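Local coordinates for protein COG3291: FOG: PKD repeat (Clostridium thermocellum, PDB 1WMX) that is the family 30 carbohydrate-binding module of the modular protein CelJ, a probable cellulase, and probably binds cellulose or related glucans, at residues L9-F14 with T69-N74; L37-T42 with G47-R52; L87-K92 with F100-R105; L158-R163 with S173-T178. All coordinates share one frame; numbering follows the deposited sequence.

Contact 1 of 4, residues L9-F14 with T69-N74; sequences LDVQIF and TLRGWN. With SO4 (sulfate ion), chain C.
Ile13 and Leu70 meet near one edge of a beta-sandwich, where strand 11-14 of one sheet faces the loop that leaves strand 64-69 of the other. The packed part is wholly aliphatic: Ile13 CD1 lies 4.4 Å from Leu70 CD1, and Val11 CG1 comes almost as near to Leu70 CG. Branched chains suit this interior, which Leu158 and Leu68 extend beside Ile13. The backbones do not bond directly; a water donates to both Ile13 O and Thr69 O, bridging two carbonyls that could not pair with each other. Toward solvent the contact loosens. Arg71, at the start of a type I' turn in which Gly72 comes second, bends at chi2 (-72°) and brings its guanidinium back beside Val11, NH1 4.4 Å from Val11 CG1. There a sulfate, probably from the crystallisation liquor, links the segments: Gln12 N donates to O2 at 3.0 Å, and Arg71 NH2 to O4 at 3.0 Å. Arg71 NH1 donates to sulfate O1 at 3.1 Å and also to Leu70 O at 2.9 Å.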
loop_
_atom_site.group_PDB
_atom_site.type_symbol
_atom_site.label_atom_id
_atom_site.label_comp_id
_atom_site.label_asym_id
_atom_site.label_seq_id
_atom_site.Cartn_x
_atom_site.Cartn_y
_atom_site.Cartn_z
ATOM N N LEU B 9 -18.456 17.583 12.799
ATOM C CA LEU B 9 -19.094 17.829 11.512
ATOM C C LEU B 9 -18.717 16.712 10.544
ATOM O O LEU B 9 -17.688 16.054 10.715
ATOM C CB LEU B 9 -18.643 19.173 10.927
ATOM C CG LEU B 9 -19.144 20.451 11.603
ATOM C CD1 LEU B 9 -20.668 20.507 11.538
ATOM C CD2 LEU B 9 -18.679 20.479 13.048
ATOM N N ASP B 10 -19.556 16.497 9.538
ATOM C CA ASP B 10 -19.292 15.474 8.537
ATOM C C ASP B 10 -18.103 15.886 7.682
ATOM O O ASP B 10 -17.843 17.074 7.484
ATOM C CB ASP B 10 -20.506 15.278 7.625
ATOM C CG ASP B 10 -21.643 14.562 8.309
ATOM O OD1 ASP B 10 -22.697 14.377 7.659
ATOM O OD2 ASP B 10 -21.495 14.178 9.491
ATOM N N VAL B 11 -17.377 14.896 7.182
ATOM C CA VAL B 11 -16.230 15.154 6.322
ATOM C C VAL B 11 -16.674 14.712 4.939
ATOM O O VAL B 11 -16.792 13.516 4.665
ATOM C CB VAL B 11 -14.988 14.356 6.771
ATOM C CG1 VAL B 11 -13.839 14.581 5.793
ATOM C CG2 VAL B 11 -14.570 14.802 8.168
ATOM N N GLN B 12 -16.909 15.635 4.118
ATOM C CA GLN B 12 -17.398 15.393 2.802
ATOM C C GLN B 12 -16.235 15.098 1.839
ATOM O O GLN B 12 -15.264 15.855 1.773
ATOM C CB GLN B 12 -18.089 16.594 2.442
ATOM C CG GLN B 12 -18.685 16.434 1.099
ATOM C CD GLN B 12 -20.082 15.847 1.147
ATOM O OE1 GLN B 12 -20.872 16.223 2.019
ATOM N NE2 GLN B 12 -20.424 14.948 0.244
ATOM N N ILE B 13 -16.293 13.969 1.120
ATOM C CA ILE B 13 -15.218 13.587 0.222
ATOM C C ILE B 13 -15.588 13.943 -1.221
ATOM O O ILE B 13 -14.749 14.412 -1.992
ATOM C CB ILE B 13 -14.899 12.080 0.362
ATOM C CG1 ILE B 13 -14.417 11.802 1.788
ATOM C CG2 ILE B 13 -13.816 11.674 -0.635
ATOM C CD1 ILE B 13 -14.194 10.334 2.097
ATOM N N PHE B 14 -16.850 13.723 -1.579
ATOM C CA PHE B 14 -17.336 14.052 -2.911
ATOM C C PHE B 14 -18.765 14.529 -2.817
ATOM O O PHE B 14 -19.575 13.947 -2.095
ATOM C CB PHE B 14 -17.329 12.850 -3.854
ATOM C CG PHE B 14 -18.111 13.092 -5.121
ATOM C CD1 PHE B 14 -17.646 13.985 -6.082
ATOM C CD2 PHE B 14 -19.357 12.494 -5.315
ATOM C CE1 PHE B 14 -18.415 14.286 -7.217
ATOM C CE2 PHE B 14 -20.134 12.793 -6.448
ATOM C CZ PHE B 14 -19.659 13.689 -7.396
ATOM N N THR B 69 -8.358 12.510 -1.886
ATOM C CA THR B 69 -7.895 13.205 -0.699
ATOM C C THR B 69 -9.015 13.837 0.129
ATOM O O THR B 69 -10.067 14.216 -0.397
ATOM C CB THR B 69 -6.886 14.315 -1.063
ATOM O OG1 THR B 69 -7.537 15.291 -1.874
ATOM C CG2 THR B 69 -5.702 13.749 -1.847
ATOM N N LEU B 70 -8.770 13.947 1.435
ATOM C CA LEU B 70 -9.722 14.544 2.362
ATOM C C LEU B 70 -9.332 15.997 2.580
ATOM O O LEU B 70 -10.180 16.839 2.836
ATOM C CB LEU B 70 -9.697 13.807 3.706
ATOM C CG LEU B 70 -10.423 12.464 3.827
ATOM C CD1 LEU B 70 -10.029 11.528 2.710
ATOM C CD2 LEU B 70 -10.092 11.856 5.181
ATOM N N ARG B 71 -8.035 16.271 2.481
ATOM C CA ARG B 71 -7.498 17.614 2.677
ATOM C C ARG B 71 -6.380 17.960 1.695
ATOM O O ARG B 71 -5.333 18.473 2.092
ATOM C CB ARG B 71 -6.980 17.765 4.111
ATOM C CG ARG B 71 -8.075 17.853 5.175
ATOM C CD ARG B 71 -8.795 19.189 5.098
ATOM N NE ARG B 71 -9.775 19.376 6.164
ATOM C CZ ARG B 71 -11.020 18.912 6.140
ATOM N NH1 ARG B 71 -11.461 18.224 5.097
ATOM N NH2 ARG B 71 -11.831 19.146 7.163
ATOM N N GLY B 72 -6.610 17.663 0.418
ATOM C CA GLY B 72 -5.635 17.963 -0.617
ATOM C C GLY B 72 -4.248 17.418 -0.355
ATOM O O GLY B 72 -3.260 18.096 -0.653
ATOM N N TRP B 73 -4.190 16.206 0.207
ATOM C CA TRP B 73 -2.952 15.494 0.545
ATOM C C TRP B 73 -2.409 15.705 1.973
ATOM O O TRP B 73 -1.507 14.992 2.415
ATOM C CB TRP B 73 -1.861 15.766 -0.500
ATOM C CG TRP B 73 -2.206 15.200 -1.859
ATOM C CD1 TRP B 73 -2.501 15.906 -3.001
ATOM C CD2 TRP B 73 -2.324 13.814 -2.210
ATOM N NE1 TRP B 73 -2.793 15.046 -4.032
ATOM C CE2 TRP B 73 -2.693 13.754 -3.574
ATOM C CE3 TRP B 73 -2.159 12.615 -1.502
ATOM C CZ2 TRP B 73 -2.900 12.542 -4.246
ATOM C CZ3 TRP B 73 -2.365 11.408 -2.171
ATOM C CH2 TRP B 73 -2.732 11.383 -3.528
ATOM N N ASN B 74 -2.941 16.684 2.694
ATOM C CA ASN B 74 -2.516 16.887 4.079
ATOM C C ASN B 74 -3.236 15.819 4.881
ATOM O O ASN B 74 -4.209 15.234 4.406
ATOM C CB ASN B 74 -2.953 18.249 4.605
ATOM C CG ASN B 74 -2.110 19.372 4.070
ATOM O OD1 ASN B 74 -2.632 20.408 3.667
ATOM N ND2 ASN B 74 -0.798 19.180 4.064
HETATM S S SO4 C . -15.128 19.050 4.566
HETATM O O1 SO4 C . -14.302 18.098 3.799
HETATM O O2 SO4 C . -16.507 18.533 4.665
HETATM O O3 SO4 C . -15.144 20.360 3.890
HETATM O O4 SO4 C . -14.557 19.203 5.918
HETATM O O HOH W 1 -12.413 15.439 -0.601
#

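Contact 2 of 4, residues L37-T42 with G47-R52; sequences LPVDTT and GLPTLR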
loop_
_atom_site.group_PDB
_atom_site.type_symbol
_atom_site.label_atom_id
_atom_site.label_comp_id
_atom_site.label_asym_id
_atom_site.label_seq_id
_atom_site.Cartn_x
_atom_site.Cartn_y
_atom_site.Cartn_z
ATOM N N LEU B 37 -10.650 10.875 -10.911
ATOM C CA LEU B 37 -11.914 10.356 -11.390
ATOM C C LEU B 37 -12.767 11.389 -12.123
ATOM O O LEU B 37 -12.872 12.542 -11.711
ATOM C CB LEU B 37 -12.700 9.758 -10.217
ATOM C CG LEU B 37 -12.652 8.232 -10.023
ATOM C CD1 LEU B 37 -11.306 7.655 -10.422
ATOM C CD2 LEU B 37 -12.971 7.921 -8.571
ATOM N N PRO B 38 -13.382 10.981 -13.238
ATOM C CA PRO B 38 -14.219 11.922 -13.980
ATOM C C PRO B 38 -15.567 12.116 -13.274
ATOM O O PRO B 38 -16.053 11.216 -12.593
ATOM C CB PRO B 38 -14.366 11.250 -15.339
ATOM C CG PRO B 38 -14.384 9.779 -14.979
ATOM C CD PRO B 38 -13.305 9.669 -13.917
ATOM N N VAL B 39 -16.152 13.301 -13.419
ATOM C CA VAL B 39 -17.445 13.601 -12.814
ATOM C C VAL B 39 -18.515 13.462 -13.893
ATOM O O VAL B 39 -18.487 14.155 -14.914
ATOM C CB VAL B 39 -17.480 15.033 -12.212
ATOM C CG1 VAL B 39 -18.866 15.333 -11.631
ATOM C CG2 VAL B 39 -16.429 15.153 -11.120
ATOM N N ASP B 40 -19.446 12.545 -13.658
ATOM C CA ASP B 40 -20.521 12.274 -14.593
ATOM C C ASP B 40 -21.666 13.257 -14.385
ATOM O O ASP B 40 -22.254 13.331 -13.307
ATOM C CB ASP B 40 -20.992 10.832 -14.409
ATOM C CG ASP B 40 -21.581 10.248 -15.668
ATOM O OD1 ASP B 40 -21.550 9.003 -15.816
ATOM O OD2 ASP B 40 -22.076 11.031 -16.508
ATOM N N THR B 41 -21.962 14.016 -15.430
ATOM C CA THR B 41 -23.017 15.008 -15.376
ATOM C C THR B 41 -24.303 14.477 -16.004
ATOM O O THR B 41 -25.348 15.121 -15.946
ATOM C CB THR B 41 -22.582 16.293 -16.097
ATOM O OG1 THR B 41 -23.572 17.304 -15.901
ATOM C CG2 THR B 41 -22.416 16.044 -17.588
ATOM N N THR B 42 -24.227 13.294 -16.602
ATOM C CA THR B 42 -25.403 12.694 -17.214
ATOM C C THR B 42 -26.097 11.741 -16.235
ATOM O O THR B 42 -27.317 11.795 -16.086
ATOM C CB THR B 42 -25.043 11.969 -18.530
ATOM O OG1 THR B 42 -24.095 10.931 -18.273
ATOM C CG2 THR B 42 -24.437 12.960 -19.514
ATOM N N GLY B 47 -30.363 15.053 -8.477
ATOM C CA GLY B 47 -30.029 16.165 -9.347
ATOM C C GLY B 47 -28.554 16.516 -9.403
ATOM O O GLY B 47 -28.138 17.297 -10.256
ATOM N N LEU B 48 -27.761 15.946 -8.501
ATOM C CA LEU B 48 -26.323 16.225 -8.481
ATOM C C LEU B 48 -25.527 15.236 -9.312
ATOM O O LEU B 48 -25.910 14.072 -9.450
ATOM C CB LEU B 48 -25.775 16.208 -7.049
ATOM C CG LEU B 48 -26.290 17.289 -6.103
ATOM C CD1 LEU B 48 -25.503 17.228 -4.815
ATOM C CD2 LEU B 48 -26.148 18.653 -6.738
ATOM N N PRO B 49 -24.403 15.697 -9.886
ATOM C CA PRO B 49 -23.572 14.809 -10.697
ATOM C C PRO B 49 -22.919 13.750 -9.819
ATOM O O PRO B 49 -22.809 13.913 -8.603
ATOM C CB PRO B 49 -22.562 15.765 -11.334
ATOM C CG PRO B 49 -22.445 16.853 -10.322
ATOM C CD PRO B 49 -23.886 17.073 -9.914
ATOM N N THR B 50 -22.486 12.659 -10.438
ATOM C CA THR B 50 -21.874 11.583 -9.688
ATOM C C THR B 50 -20.400 11.369 -10.031
ATOM O O THR B 50 -19.879 11.937 -10.991
ATOM C CB THR B 50 -22.656 10.296 -9.913
ATOM O OG1 THR B 50 -22.605 9.950 -11.299
ATOM C CG2 THR B 50 -24.121 10.491 -9.509
ATOM N N LEU B 51 -19.727 10.560 -9.219
ATOM C CA LEU B 51 -18.325 10.255 -9.436
ATOM C C LEU B 51 -18.258 8.884 -10.116
ATOM O O LEU B 51 -18.720 7.884 -9.569
ATOM C CB LEU B 51 -17.603 10.238 -8.095
ATOM C CG LEU B 51 -16.080 10.266 -8.140
ATOM C CD1 LEU B 51 -15.598 11.500 -8.912
ATOM C CD2 LEU B 51 -15.546 10.266 -6.717
ATOM N N ARG B 52 -17.683 8.842 -11.313
ATOM C CA ARG B 52 -17.586 7.603 -12.093
ATOM C C ARG B 52 -16.281 6.821 -11.955
ATOM O O ARG B 52 -15.204 7.330 -12.279
ATOM C CB ARG B 52 -17.820 7.910 -13.581
ATOM C CG ARG B 52 -17.814 6.674 -14.515
ATOM C CD ARG B 52 -17.547 7.101 -15.970
ATOM N NE ARG B 52 -18.338 8.277 -16.290
ATOM C CZ ARG B 52 -17.949 9.279 -17.067
ATOM N NH1 ARG B 52 -16.752 9.272 -17.648
ATOM N NH2 ARG B 52 -18.759 10.320 -17.219
#
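Val39 and Leu51 form a non-hydrogen-bonded antiparallel pair, and Asp40 with Thr50 the hydrogen-bonded pair beside it, as short strand 39-40 runs along the longer strand 48-55; strand 44-45, between them in sequence, also pairs with 48-55. Asp40 N donates to Thr50 O at 2.8 Å and Thr50 N returns a bond to Asp40 O; Arg52 N, meeting Pro38 O nearly head-on, adds a third. On the Leu51 side the bumps are aliphatic. Leu51 CD1 fits under Leu37 CB at 3.6 Å, the side chains crossing at about a right angle, while Val39 CG1 fills the hollow beside Pro49 CB. Proline, lacking an N-H, suits position 49, where no cross-strand bond uses its nitrogen. On the other face Arg52 arches over Pro38, NH1 lying 3.6 Å from Pro38 CG. A bend at chi3 (-44°) brings its NE toward Asp40 OD1 in a salt bridge whose hydrogen bond, 3.3 Å, is weak, the carboxylate and guanidinium planes 88° apart. Asp40 OD2 accepts from Thr42 N, closing an Asx turn. Stronger partners lie outside: Trp171 NE1 donates to Asp40 OD1, and Glu31 OE2 salt-bridges Arg52 NH1. Strand 48-55 runs between strands 39-40 and 168-178, and Leu51 packs inward on Phe172, Ile175 and Leu68.

Contact 3 of 4, residues L87-K92 with F100-R105; sequences LEFDIK and FVIGFR
Leu87 and Ile102 reach toward each other tip to tip, Leu87 CD2 lying 3.7 Å from Ile102 CD1. The same methyl of Ile102 also touches Phe89 obliquely, 3.9 Å from CE2. Leu87 CD1 meets Phe104 CZ at 4.1 Å, the two side chains running obliquely to each other, and farther along Ile91 CD1 comes to the edge of the Phe100 ring, close to its plane, 4.2 Å from CZ. Ile102 reaches this far because its chain is fully extended, CG1 anti to the backbone N (chi1 -179°) and CD1 continuing the zigzag. Leucine, isoleucine and phenylalanine suit these positions, being apolar and long enough to span the space between two backbones. No hydrogen bond joins the segments: this is the face-to-face packing of a beta-sandwich, strand 86-93 in one sheet and 101-106 in the other, their short axes 10.6 Å apart at closest approach and at 138° to each other. Alternation along each strand supplies the inward side chains, so Leu87, Phe89 and Ile91 all face the opposite sheet. Beyond them, Phe172 meets the ring of Phe89 with the planes at about 60°, and Val136 and Ile175 also border it. Phe160 lies beside Ile102, while Ile177 and Val155 pack against Phe104. Strand 86-93 is held in place by backbone bonds on both sides, Leu87 to Ile138 and Glu88 to Lys176 among them.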
loop_
_atom_site.group_PDB
_atom_site.type_symbol
_atom_site.label_atom_id
_atom_site.label_comp_id
_atom_site.label_asym_id
_atom_site.label_seq_id
_atom_site.Cartn_x
_atom_site.Cartn_y
_atom_site.Cartn_z
ATOM N N LEU B 87 -18.414 5.530 6.816
ATOM C CA LEU B 87 -18.070 6.051 5.500
ATOM C C LEU B 87 -19.339 5.815 4.737
ATOM O O LEU B 87 -19.716 4.665 4.501
ATOM C CB LEU B 87 -16.902 5.276 4.871
ATOM C CG LEU B 87 -16.851 5.394 3.341
ATOM C CD1 LEU B 87 -16.459 6.810 2.895
ATOM C CD2 LEU B 87 -15.840 4.412 2.726
ATOM N N GLU B 88 -20.022 6.867 4.367
ATOM C CA GLU B 88 -21.291 6.693 3.662
ATOM C C GLU B 88 -21.221 7.258 2.251
ATOM O O GLU B 88 -20.454 8.181 1.963
ATOM C CB GLU B 88 -22.409 7.380 4.438
ATOM C CG GLU B 88 -22.459 6.951 5.906
ATOM C CD GLU B 88 -23.670 7.499 6.640
ATOM O OE1 GLU B 88 -23.619 7.666 7.900
ATOM O OE2 GLU B 88 -24.724 7.786 5.986
ATOM N N PHE B 89 -22.043 6.666 1.402
ATOM C CA PHE B 89 -22.136 7.052 -0.005
ATOM C C PHE B 89 -23.246 6.247 -0.684
ATOM O O PHE B 89 -23.694 5.217 -0.179
ATOM C CB PHE B 89 -20.788 6.769 -0.704
ATOM C CG PHE B 89 -20.365 5.297 -0.650
ATOM C CD1 PHE B 89 -20.836 4.393 -1.604
ATOM C CD2 PHE B 89 -19.504 4.845 0.353
ATOM C CE1 PHE B 89 -20.452 3.045 -1.553
ATOM C CE2 PHE B 89 -19.121 3.498 0.406
ATOM C CZ PHE B 89 -19.596 2.601 -0.547
ATOM N N ASP B 90 -23.694 6.734 -1.818
ATOM C CA ASP B 90 -24.703 6.027 -2.607
ATOM C C ASP B 90 -23.972 5.507 -3.813
ATOM O O ASP B 90 -23.032 6.144 -4.287
ATOM C CB ASP B 90 -25.828 6.959 -3.024
ATOM C CG ASP B 90 -26.520 7.578 -1.847
ATOM O OD1 ASP B 90 -26.372 8.821 -1.630
ATOM O OD2 ASP B 90 -27.234 6.843 -1.091
ATOM N N ILE B 91 -24.392 4.365 -4.298
ATOM C CA ILE B 91 -23.740 3.750 -5.456
ATOM C C ILE B 91 -24.744 2.927 -6.267
ATOM O O ILE B 91 -25.807 2.551 -5.771
ATOM C CB ILE B 91 -22.618 2.824 -4.973
ATOM C CG1 ILE B 91 -21.809 2.248 -6.149
ATOM C CG2 ILE B 91 -23.179 1.652 -4.156
ATOM C CD1 ILE B 91 -20.661 1.324 -5.722
ATOM N N LYS B 92 -24.370 2.676 -7.506
ATOM C CA LYS B 92 -25.165 1.872 -8.448
ATOM C C LYS B 92 -24.228 1.442 -9.566
ATOM O O LYS B 92 -23.408 2.229 -10.041
ATOM C CB LYS B 92 -26.352 2.683 -8.987
ATOM C CG LYS B 92 -26.043 3.526 -10.210
ATOM C CD LYS B 92 -27.314 4.076 -10.845
ATOM C CE LYS B 92 -27.044 4.836 -12.133
ATOM N NZ LYS B 92 -28.277 5.317 -12.781
ATOM N N PHE B 100 -14.891 -4.300 -5.686
ATOM C CA PHE B 100 -13.518 -3.770 -5.673
ATOM C C PHE B 100 -13.103 -3.442 -4.236
ATOM O O PHE B 100 -13.914 -3.481 -3.310
ATOM C CB PHE B 100 -13.444 -2.507 -6.546
ATOM C CG PHE B 100 -14.532 -1.491 -6.230
ATOM C CD1 PHE B 100 -14.397 -0.645 -5.131
ATOM C CD2 PHE B 100 -15.670 -1.403 -7.036
ATOM C CE1 PHE B 100 -15.398 0.284 -4.828
ATOM C CE2 PHE B 100 -16.677 -0.475 -6.735
ATOM C CZ PHE B 100 -16.540 0.368 -5.629
ATOM N N VAL B 101 -11.833 -3.124 -4.063
ATOM C CA VAL B 101 -11.301 -2.801 -2.734
ATOM C C VAL B 101 -11.589 -1.346 -2.373
ATOM O O VAL B 101 -11.507 -0.450 -3.209
ATOM C CB VAL B 101 -9.803 -3.017 -2.692
ATOM C CG1 VAL B 101 -9.244 -2.740 -1.293
ATOM C CG2 VAL B 101 -9.440 -4.447 -3.080
ATOM N N ILE B 102 -11.927 -1.133 -1.117
ATOM C CA ILE B 102 -12.225 0.212 -0.611
ATOM C C ILE B 102 -11.655 0.343 0.798
ATOM O O ILE B 102 -11.756 -0.581 1.610
ATOM C CB ILE B 102 -13.746 0.442 -0.589
ATOM C CG1 ILE B 102 -14.089 1.854 -0.081
ATOM C CG2 ILE B 102 -14.462 -0.571 0.308
ATOM C CD1 ILE B 102 -15.543 2.265 -0.317
ATOM N N GLY B 103 -11.052 1.490 1.080
ATOM C CA GLY B 103 -10.459 1.726 2.410
ATOM C C GLY B 103 -9.880 3.137 2.535
ATOM O O GLY B 103 -10.273 4.052 1.812
ATOM N N PHE B 104 -8.946 3.276 3.474
ATOM C CA PHE B 104 -8.273 4.563 3.742
ATOM C C PHE B 104 -6.754 4.370 3.826
ATOM O O PHE B 104 -6.258 3.262 4.027
ATOM C CB PHE B 104 -8.763 5.153 5.066
ATOM C CG PHE B 104 -10.218 5.581 5.018
ATOM C CD1 PHE B 104 -10.557 6.867 4.589
ATOM C CD2 PHE B 104 -11.219 4.688 5.399
ATOM C CE1 PHE B 104 -11.901 7.257 4.535
ATOM C CE2 PHE B 104 -12.559 5.073 5.344
ATOM C CZ PHE B 104 -12.903 6.359 4.911
ATOM N N ARG B 105 -6.053 5.470 3.668
ATOM C CA ARG B 105 -4.583 5.508 3.710
ATOM C C ARG B 105 -4.189 6.668 4.595
ATOM O O ARG B 105 -4.843 7.714 4.592
ATOM C CB ARG B 105 -4.118 5.706 2.292
ATOM C CG ARG B 105 -2.638 5.710 1.968
ATOM C CD ARG B 105 -2.638 6.088 0.517
ATOM N NE ARG B 105 -1.507 5.805 -0.327
ATOM C CZ ARG B 105 -1.394 4.761 -1.153
ATOM N NH1 ARG B 105 -2.314 3.779 -1.201
ATOM N NH2 ARG B 105 -0.405 4.675 -2.033
#

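Contact 4 of 4, residues L158-R163 with S173-T178; sequences LVFSKR and SDIKIT
Leu158 opens the segment with its side chain pointing across the sandwich, and its CD2 touches Ile175 CG2 at 4.0 Å. The two side chains cross at about a right angle, and the contact is small, methyl against methyl. The leucine is turned with CG anti to the backbone N (chi1 159°), while Ile175 has CG2 in the corresponding position, which offers that branch to Leu158. Val159 comes next and belongs to the other face of the strand, where it packs on Leu67 and Arg105. Phe160 turns inward again: Ile175 CD1 lies at the edge of its ring, near the ring plane, 4.5 Å from CZ. One isoleucine thus serves two neighbours, its CG2 branch meeting the leucine and its longer arm the phenylalanine, for which a beta-branched residue is well shaped. Beyond Phe160 the chain moves off, Ser161 bonding along its own sheet. Phe172, stacked on its ring, and Leu68 also border Phe160. Strand 155-161 lies between strands 64-69 and 101-106 in the five-stranded sheet, whereas strand 168-178, which carries Ile175, pairs with 11-14, 48-55 and 86-93 in the facing one.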
loop_
_atom_site.group_PDB
_atom_site.type_symbol
_atom_site.label_atom_id
_atom_site.label_comp_id
_atom_site.label_asym_id
_atom_site.label_seq_id
_atom_site.Cartn_x
_atom_site.Cartn_y
_atom_site.Cartn_z
ATOM N N LEU B 158 -8.965 8.424 0.913
ATOM C CA LEU B 158 -9.875 7.317 0.692
ATOM C C LEU B 158 -9.329 6.599 -0.504
ATOM O O LEU B 158 -8.688 7.241 -1.370
ATOM C CB LEU B 158 -11.279 7.892 0.496
ATOM C CG LEU B 158 -12.245 6.967 -0.234
ATOM C CD1 LEU B 158 -12.626 5.726 0.575
ATOM C CD2 LEU B 158 -13.566 7.661 -0.579
ATOM N N VAL B 159 -9.577 5.298 -0.527
ATOM C CA VAL B 159 -9.032 4.467 -1.597
ATOM C C VAL B 159 -10.060 3.482 -2.160
ATOM O O VAL B 159 -10.702 2.723 -1.433
ATOM C CB VAL B 159 -7.837 3.691 -1.039
ATOM C CG1 VAL B 159 -6.840 3.286 -2.119
ATOM C CG2 VAL B 159 -7.030 4.501 -0.009
ATOM N N PHE B 160 -9.875 3.373 -3.539
ATOM C CA PHE B 160 -10.618 2.380 -4.325
ATOM C C PHE B 160 -9.487 1.617 -5.007
ATOM O O PHE B 160 -8.483 2.217 -5.400
ATOM C CB PHE B 160 -11.503 3.021 -5.406
ATOM C CG PHE B 160 -12.620 3.865 -4.863
ATOM C CD1 PHE B 160 -13.128 4.925 -5.612
ATOM C CD2 PHE B 160 -13.148 3.622 -3.596
ATOM C CE1 PHE B 160 -14.142 5.737 -5.106
ATOM C CE2 PHE B 160 -14.160 4.425 -3.084
ATOM C CZ PHE B 160 -14.660 5.487 -3.838
ATOM N N SER B 161 -9.642 0.310 -5.164
ATOM C CA SER B 161 -8.583 -0.466 -5.775
ATOM C C SER B 161 -9.062 -1.788 -6.371
ATOM O O SER B 161 -10.108 -2.330 -5.988
ATOM C CB SER B 161 -7.490 -0.717 -4.734
ATOM O OG SER B 161 -6.343 -1.265 -5.339
ATOM N N LYS B 162 -8.270 -2.300 -7.306
ATOM C CA LYS B 162 -8.581 -3.539 -7.993
ATOM C C LYS B 162 -8.852 -4.705 -7.064
ATOM O O LYS B 162 -8.159 -4.903 -6.067
ATOM C CB LYS B 162 -7.440 -3.907 -8.947
ATOM C CG LYS B 162 -7.572 -5.272 -9.599
ATOM C CD LYS B 162 -6.415 -5.525 -10.544
ATOM C CE LYS B 162 -6.478 -6.910 -11.147
ATOM N NZ LYS B 162 -6.365 -7.960 -10.095
ATOM N N ARG B 163 -9.872 -5.478 -7.415
ATOM C CA ARG B 163 -10.257 -6.669 -6.671
ATOM C C ARG B 163 -10.069 -7.813 -7.675
ATOM O O ARG B 163 -9.216 -8.682 -7.499
ATOM C CB ARG B 163 -11.717 -6.549 -6.245
ATOM C CG ARG B 163 -12.373 -7.834 -5.793
ATOM C CD ARG B 163 -11.817 -8.367 -4.493
ATOM N NE ARG B 163 -12.813 -9.193 -3.816
ATOM C CZ ARG B 163 -12.547 -10.333 -3.189
ATOM N NH1 ARG B 163 -11.303 -10.799 -3.150
ATOM N NH2 ARG B 163 -13.528 -11.006 -2.597
ATOM N N SER B 173 -22.104 8.842 -5.115
ATOM C CA SER B 173 -22.794 10.083 -4.819
ATOM C C SER B 173 -22.688 10.356 -3.328
ATOM O O SER B 173 -22.603 9.429 -2.528
ATOM C CB SER B 173 -24.272 9.973 -5.222
ATOM O OG SER B 173 -24.978 11.151 -4.870
ATOM N N ASP B 174 -22.661 11.631 -2.962
ATOM C CA ASP B 174 -22.619 12.022 -1.561
ATOM C C ASP B 174 -21.662 11.192 -0.707
ATOM O O ASP B 174 -22.075 10.589 0.285
ATOM C CB ASP B 174 -24.038 11.910 -0.977
ATOM C CG ASP B 174 -24.228 12.733 0.281
ATOM O OD1 ASP B 174 -25.231 12.508 0.992
ATOM O OD2 ASP B 174 -23.394 13.617 0.561
ATOM N N ILE B 175 -20.387 11.157 -1.084
ATOM C CA ILE B 175 -19.409 10.401 -0.319
ATOM C C ILE B 175 -18.921 11.229 0.877
ATOM O O ILE B 175 -18.407 12.340 0.711
ATOM C CB ILE B 175 -18.173 10.021 -1.174
ATOM C CG1 ILE B 175 -18.604 9.270 -2.439
ATOM C CG2 ILE B 175 -17.234 9.136 -0.358
ATOM C CD1 ILE B 175 -17.456 8.965 -3.382
ATOM N N LYS B 176 -19.089 10.698 2.086
ATOM C CA LYS B 176 -18.623 11.407 3.271
ATOM C C LYS B 176 -18.400 10.563 4.517
ATOM O O LYS B 176 -18.723 9.377 4.557
ATOM C CB LYS B 176 -19.535 12.594 3.588
ATOM C CG LYS B 176 -21.012 12.349 3.414
ATOM C CD LYS B 176 -21.577 11.456 4.473
ATOM C CE LYS B 176 -23.075 11.307 4.273
ATOM N NZ LYS B 176 -23.741 12.636 4.285
ATOM N N ILE B 177 -17.809 11.193 5.524
ATOM C CA ILE B 177 -17.498 10.544 6.789
ATOM C C ILE B 177 -18.399 11.127 7.873
ATOM O O ILE B 177 -18.428 12.345 8.072
ATOM C CB ILE B 177 -16.032 10.812 7.225
ATOM C CG1 ILE B 177 -15.064 10.541 6.067
ATOM C CG2 ILE B 177 -15.692 9.960 8.447
ATOM C CD1 ILE B 177 -14.745 9.084 5.812
ATOM N N THR B 178 -19.132 10.265 8.567
ATOM C CA THR B 178 -20.010 10.710 9.648
ATOM C C THR B 178 -19.426 10.239 10.977
ATOM O O THR B 178 -18.717 9.229 11.029
ATOM C CB THR B 178 -21.450 10.166 9.478
ATOM O OG1 THR B 178 -21.422 8.741 9.330
ATOM C CG2 THR B 178 -22.109 10.785 8.243
#

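All four contacts belong to one beta-sandwich domain. Contacts 3 and 4 sit at its middle, their centres about 3 Å apart, and both bridge the two sheets: strands 86-93 and 168-178 adjoin in one, 101-106 and 155-161 in the other. Contact 1 also spans the sheets, its centre about 11 Å from that of contact 4, and strand 11-14 bonds directly to strand 168-178. Contact 2 instead joins strands within a single sheet, about 14 Å from contact 4 between centres, with Leu51 CD2 touching Ile175 CD1 at 4.1 Å. Along the chain, contact 2 falls between the two segments of contact 1, and contacts 3 and 4 follow. Strand 168-178 therefore ties early and late parts of the module into one continuous core.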